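Side-chain contacts in hypothetical protein (Haemophilus influenzae, PDB 2HJ1), which is of unknown function but belongs to the RnfH family of ubiquitin-like proteins and forms a domain-swapped dimer in the crystal: residues S45-L48 / S49-E53; P67-L70 / T71-L74. All coordinates share one frame; numbering follows the deposited sequence.

Overall arrangement
Interactions 1 and 2 lie on opposite sides of the chain's centre, about 32 Å between their centres and about 20 Å between nearest atoms, and share no helix or strand. Interaction 1 (45-53) is the short helix 47-50 with its ends, partly buried: the side chains of I47 and F51 face the protein interior while Q50 reaches a sulfate. Interaction 2 (67-74) is a beta turn in the loop between strands 61-65 and 79-83, a surface contact in which no touching residue is buried. Backbone bonds and an apolar pair hold the first; one backbone bond, a carboxylate and a water shape the second. Both touch the second subunit, interaction 2 far more extensively.

Interaction 1 of 2, residues S45-L48 / S49-E53; sequences SGIL and SQFPE. With SO4 (sulfate ion), chain F.
Helix 47-50, a single short turn following helix 38-45, is built on the G46 carbonyl and ends where F51 leaves helical geometry. G46 O takes a 3.1 Å bond from Q50 N, nearly along the C=O axis, and a weak one from S49 N. F51 N donates to I47 O at 2.8 Å, tilted 20° from the carbonyl plane. G46, with positive phi, is the first residue beyond helix 38-45 and the N-cap of the next, while S45 OG accepts from I47 N at 3.2 Å, an ST turn across the junction. On the buried side, I47 CG1 lies 3.7 Å from F51 CD2; CG1 stands anti to the I47 backbone N (chi1 -167°), which carries it to this ring. In this ubiquitin-like domain the same ring meets those of Y19 and F21, and I47 packs on I17 of strand 12-19 and on I82 of the second subunit. The Q50 chain runs extended, its CG 3.6 Å above one face of the F51 ring, offset toward the rim. Beyond it, Q50 NE2 gives an almost straight bond (173°) to sulfate O2 at 3.0 Å; the ion is probably from the crystallisation liquor.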
ATOM      1  N   SER B  45      15.186 -11.906  -3.586  1.00 37.42           N
ATOM      2  CA  SER B  45      15.826 -10.566  -3.724  1.00 35.74           C
ATOM      3  C   SER B  45      17.240 -10.459  -3.177  1.00 35.51           C
ATOM      4  O   SER B  45      18.060  -9.668  -3.665  1.00 35.90           O
ATOM      5  CB  SER B  45      14.908  -9.479  -3.086  1.00 34.28           C
ATOM      6  OG  SER B  45      14.899  -9.609  -1.676  1.00 32.35           O
ATOM      7  N   GLY B  46      17.529 -11.209  -2.119  1.00 35.41           N
ATOM      8  CA  GLY B  46      18.812 -11.071  -1.423  1.00 34.85           C
ATOM      9  C   GLY B  46      18.713 -10.228  -0.164  1.00 34.16           C
ATOM     10  O   GLY B  46      19.672 -10.117   0.622  1.00 34.66           O
ATOM     11  N   ILE B  47      17.556  -9.625   0.055  1.00 34.51           N
ATOM     12  CA  ILE B  47      17.387  -8.748   1.237  1.00 34.08           C
ATOM     13  C   ILE B  47      17.670  -9.529   2.543  1.00 35.63           C
ATOM     14  O   ILE B  47      18.217  -8.969   3.500  1.00 36.16           O
ATOM     15  CB  ILE B  47      15.998  -8.058   1.282  1.00 32.80           C
ATOM     16  CG1 ILE B  47      15.980  -6.932   2.329  1.00 32.98           C
ATOM     17  CG2 ILE B  47      14.830  -9.044   1.601  1.00 31.46           C
ATOM     18  CD1 ILE B  47      14.657  -6.297   2.486  1.00 31.11           C
ATOM     19  N   LEU B  48      17.332 -10.824   2.566  1.00 35.19           N
ATOM     20  CA  LEU B  48      17.540 -11.603   3.786  1.00 37.18           C
ATOM     21  C   LEU B  48      19.010 -11.866   4.047  1.00 37.30           C
ATOM     22  O   LEU B  48      19.377 -12.009   5.186  1.00 37.85           O
ATOM     23  CB  LEU B  48      16.749 -12.912   3.797  1.00 36.21           C
ATOM     24  CG  LEU B  48      15.266 -12.777   3.529  1.00 36.95           C
ATOM     25  CD1 LEU B  48      14.659 -14.182   3.399  1.00 40.50           C
ATOM     26  CD2 LEU B  48      14.559 -11.941   4.577  1.00 34.57           C
ATOM     27  N   SER B  49      19.841 -11.907   3.004  1.00 38.40           N
ATOM     28  CA  SER B  49      21.317 -11.958   3.197  1.00 39.94           C
ATOM     29  C   SER B  49      21.912 -10.635   3.692  1.00 39.95           C
ATOM     30  O   SER B  49      22.799 -10.624   4.556  1.00 40.51           O
ATOM     31  CB  SER B  49      22.023 -12.410   1.912  1.00 40.81           C
ATOM     32  OG  SER B  49      21.435 -13.638   1.479  1.00 45.91           O
ATOM     33  N   GLN B  50      21.417  -9.513   3.167  1.00 38.98           N
ATOM     34  CA  GLN B  50      21.899  -8.219   3.592  1.00 38.61           C
ATOM     35  C   GLN B  50      21.449  -7.917   5.032  1.00 39.32           C
ATOM     36  O   GLN B  50      22.184  -7.299   5.796  1.00 40.44           O
ATOM     37  CB  GLN B  50      21.397  -7.135   2.628  1.00 38.05           C
ATOM     38  CG  GLN B  50      21.954  -5.733   2.941  1.00 37.18           C
ATOM     39  CD  GLN B  50      21.538  -4.712   1.913  1.00 37.22           C
ATOM     40  OE1 GLN B  50      20.886  -5.048   0.915  1.00 36.65           O
ATOM     41  NE2 GLN B  50      21.889  -3.455   2.152  1.00 32.93           N
ATOM     42  N   PHE B  51      20.234  -8.302   5.395  1.00 39.33           N
ATOM     43  CA  PHE B  51      19.757  -8.043   6.755  1.00 40.08           C
ATOM     44  C   PHE B  51      19.326  -9.341   7.419  1.00 41.03           C
ATOM     45  O   PHE B  51      18.149  -9.658   7.419  1.00 40.22           O
ATOM     46  CB  PHE B  51      18.586  -7.075   6.718  1.00 39.79           C
ATOM     47  CG  PHE B  51      18.896  -5.770   6.021  1.00 38.72           C
ATOM     48  CD1 PHE B  51      19.574  -4.758   6.684  1.00 43.16           C
ATOM     49  CD2 PHE B  51      18.501  -5.558   4.714  1.00 35.80           C
ATOM     50  CE1 PHE B  51      19.864  -3.545   6.031  1.00 42.46           C
ATOM     51  CE2 PHE B  51      18.768  -4.367   4.086  1.00 35.81           C
ATOM     52  CZ  PHE B  51      19.440  -3.361   4.744  1.00 38.60           C
ATOM     53  N   PRO B  52      20.287 -10.093   7.993  1.00 42.41           N
ATOM     54  CA  PRO B  52      19.922 -11.396   8.552  1.00 42.34           C
ATOM     55  C   PRO B  52      19.043 -11.325   9.820  1.00 42.06           C
ATOM     56  O   PRO B  52      18.483 -12.356  10.236  1.00 41.22           O
ATOM     57  CB  PRO B  52      21.270 -12.062   8.798  1.00 42.59           C
ATOM     58  CG  PRO B  52      22.215 -10.952   9.047  1.00 44.05           C
ATOM     59  CD  PRO B  52      21.723  -9.782   8.194  1.00 42.94           C
ATOM     60  N   GLU B  53      18.873 -10.125  10.389  1.00 40.67           N
ATOM     61  CA  GLU B  53      17.905  -9.918  11.460  1.00 41.15           C
ATOM     62  C   GLU B  53      16.439  -9.989  11.014  1.00 39.70           C
ATOM     63  O   GLU B  53      15.576 -10.111  11.850  1.00 40.17           O
ATOM     64  CB  GLU B  53      18.133  -8.576  12.151  1.00 42.65           C
ATOM     65  CG  GLU B  53      17.909  -7.385  11.167  1.00 46.45           C
ATOM     66  CD  GLU B  53      19.208  -6.860  10.530  1.00 50.87           C
ATOM     67  OE1 GLU B  53      19.424  -5.636  10.605  1.00 58.12           O
ATOM     68  OE2 GLU B  53      20.026  -7.622   9.992  1.00 49.37           O
TER
HETATM   69  S   SO4 F 204      24.213  -1.750   4.686  0.70 68.12           S
HETATM   70  O1  SO4 F 204      24.180  -1.185   3.345  0.70 67.83           O
HETATM   71  O2  SO4 F 204      23.493  -3.027   4.682  0.70 62.61           O
HETATM   72  O3  SO4 F 204      25.604  -1.989   5.102  0.70 67.18           O
HETATM   73  O4  SO4 F 204      23.651  -0.732   5.568  0.70 66.78           O

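Interaction 2 of 2, residues P67-L70 / T71-L74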
ATOM      1  N   PRO B  67      -1.096   1.527  -9.229  1.00 43.82           N
ATOM      2  CA  PRO B  67      -2.487   2.007  -9.195  1.00 44.41           C
ATOM      3  C   PRO B  67      -3.441   0.845  -8.893  1.00 45.42           C
ATOM      4  O   PRO B  67      -3.076  -0.356  -8.954  1.00 46.16           O
ATOM      5  CB  PRO B  67      -2.722   2.547 -10.626  1.00 44.81           C
ATOM      6  CG  PRO B  67      -1.774   1.757 -11.502  1.00 45.96           C
ATOM      7  CD  PRO B  67      -0.573   1.383 -10.613  1.00 44.14           C
ATOM      8  N   ILE B  68      -4.657   1.200  -8.546  1.00 45.28           N
ATOM      9  CA  ILE B  68      -5.678   0.212  -8.244  1.00 45.03           C
ATOM     10  C   ILE B  68      -6.918   0.604  -9.073  1.00 45.52           C
ATOM     11  O   ILE B  68      -7.006   1.721  -9.592  1.00 45.79           O
ATOM     12  CB  ILE B  68      -6.026   0.286  -6.743  1.00 44.99           C
ATOM     13  CG1 ILE B  68      -6.286   1.756  -6.364  1.00 44.06           C
ATOM     14  CG2 ILE B  68      -4.852  -0.295  -5.914  1.00 43.95           C
ATOM     15  CD1 ILE B  68      -7.402   1.999  -5.509  1.00 45.87           C
ATOM     16  N   LYS B  69      -7.888  -0.285  -9.153  1.00 45.54           N
ATOM     17  CA  LYS B  69      -9.176   0.042  -9.743  1.00 45.23           C
ATOM     18  C   LYS B  69      -9.994   0.502  -8.565  1.00 44.51           C
ATOM     19  O   LYS B  69      -9.893  -0.072  -7.463  1.00 45.18           O
ATOM     20  CB  LYS B  69      -9.759  -1.203 -10.384  1.00 44.86           C
ATOM     21  CG  LYS B  69      -8.741  -1.871 -11.336  1.00 47.58           C
ATOM     22  CD  LYS B  69      -9.402  -2.787 -12.331  1.00 54.85           C
ATOM     23  CE  LYS B  69      -9.773  -4.116 -11.704  1.00 60.14           C
ATOM     24  NZ  LYS B  69      -8.759  -5.163 -12.073  1.00 65.76           N
ATOM     25  N   LEU B  70     -10.754   1.563  -8.747  1.00 43.01           N
ATOM     26  CA  LEU B  70     -11.630   2.037  -7.664  1.00 43.13           C
ATOM     27  C   LEU B  70     -12.789   1.086  -7.327  1.00 42.11           C
ATOM     28  O   LEU B  70     -13.519   1.286  -6.364  1.00 41.31           O
ATOM     29  CB  LEU B  70     -12.162   3.427  -7.978  1.00 42.47           C
ATOM     30  CG  LEU B  70     -11.072   4.482  -8.171  1.00 45.78           C
ATOM     31  CD1 LEU B  70     -11.728   5.861  -8.353  1.00 45.12           C
ATOM     32  CD2 LEU B  70     -10.020   4.471  -7.069  1.00 46.81           C
ATOM     33  N   THR B  71     -12.932   0.039  -8.131  1.00 42.63           N
ATOM     34  CA  THR B  71     -13.918  -1.000  -7.884  1.00 43.17           C
ATOM     35  C   THR B  71     -13.386  -2.113  -6.946  1.00 44.79           C
ATOM     36  O   THR B  71     -14.158  -3.003  -6.566  1.00 45.64           O
ATOM     37  CB  THR B  71     -14.345  -1.656  -9.230  1.00 43.02           C
ATOM     38  OG1 THR B  71     -13.168  -2.046  -9.950  1.00 40.72           O
ATOM     39  CG2 THR B  71     -15.131  -0.664 -10.070  1.00 41.15           C
ATOM     40  N   ASP B  72     -12.083  -2.092  -6.621  1.00 45.23           N
ATOM     41  CA  ASP B  72     -11.471  -3.074  -5.697  1.00 46.84           C
ATOM     42  C   ASP B  72     -12.174  -3.072  -4.332  1.00 46.54           C
ATOM     43  O   ASP B  72     -12.581  -2.023  -3.851  1.00 45.75           O
ATOM     44  CB  ASP B  72      -9.979  -2.771  -5.480  1.00 47.23           C
ATOM     45  CG  ASP B  72      -9.101  -3.135  -6.700  1.00 52.49           C
ATOM     46  OD1 ASP B  72      -9.612  -3.699  -7.721  1.00 54.67           O
ATOM     47  OD2 ASP B  72      -7.878  -2.842  -6.632  1.00 57.11           O
ATOM     48  N   VAL B  73     -12.318  -4.247  -3.718  1.00 47.13           N
ATOM     49  CA  VAL B  73     -13.037  -4.379  -2.427  1.00 47.73           C
ATOM     50  C   VAL B  73     -12.066  -4.072  -1.270  1.00 47.19           C
ATOM     51  O   VAL B  73     -10.932  -4.542  -1.275  1.00 47.82           O
ATOM     52  CB  VAL B  73     -13.756  -5.778  -2.298  1.00 48.23           C
ATOM     53  CG1 VAL B  73     -14.277  -6.036  -0.892  1.00 48.91           C
ATOM     54  CG2 VAL B  73     -14.937  -5.846  -3.267  1.00 49.53           C
ATOM     55  N   LEU B  74     -12.482  -3.247  -0.318  1.00 46.14           N
ATOM     56  CA  LEU B  74     -11.626  -2.966   0.840  1.00 47.29           C
ATOM     57  C   LEU B  74     -11.656  -4.089   1.872  1.00 47.98           C
ATOM     58  O   LEU B  74     -12.636  -4.840   1.950  1.00 46.63           O
ATOM     59  CB  LEU B  74     -12.016  -1.656   1.512  1.00 46.61           C
ATOM     60  CG  LEU B  74     -11.685  -0.441   0.644  1.00 46.82           C
ATOM     61  CD1 LEU B  74     -12.586   0.669   1.093  1.00 45.16           C
ATOM     62  CD2 LEU B  74     -10.219  -0.028   0.780  1.00 43.37           C
TER
HETATM   63  O   HOH W   1      -6.478  -3.344  -8.638  1.00 56.12           O
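K69 and D72 close a type I beta turn, D72 N donating to K69 O at 3.1 Å; the N-H points well at the oxygen (164°), but the donor stands above the carbonyl plane, 59° out of it. The D72 side chain folds back over the turn. With CG beside its own backbone N (chi1 -74°), the carboxylate comes to the start of the turn, and D72 CG lies 3.3 Å from K69 O. Beyond K69 O, which both carboxylate oxygens approach, their neighbours differ. D72 OD2 is 3.6 Å from I68 CB, the two side chains crossing obliquely, and accepts a short 2.5 Å bond from a water. That water in turn takes a weak bond from K69 N, joining the carboxylate to the backbone N of the turn's first residue. D72 OD1 is 3.7 Å from K69 CB, the lysine chain passing the aspartate at about a right angle. Bends at chi3 and chi4 of K69 leave its NZ 4.7 Å from D72 OD1: the opposite charges are not in contact, though the ammonium may still add some favourable field at the carboxylate. The T71 hydroxyl leans in between the two backbone bonds of its own residue, and from there T71 OG1 meets K69 CB at 3.5 Å. None of the touching residues is buried. The turn sits in the loop between strands 61-65 and 79-83, against the second subunit of the swapped dimer: L70, D72 and L74 make backbone hydrogen bonds to it, I68 packs on I63 of its strand 61-65, and L70 and L74 rest on Q39 and A41 of its helix 38-45.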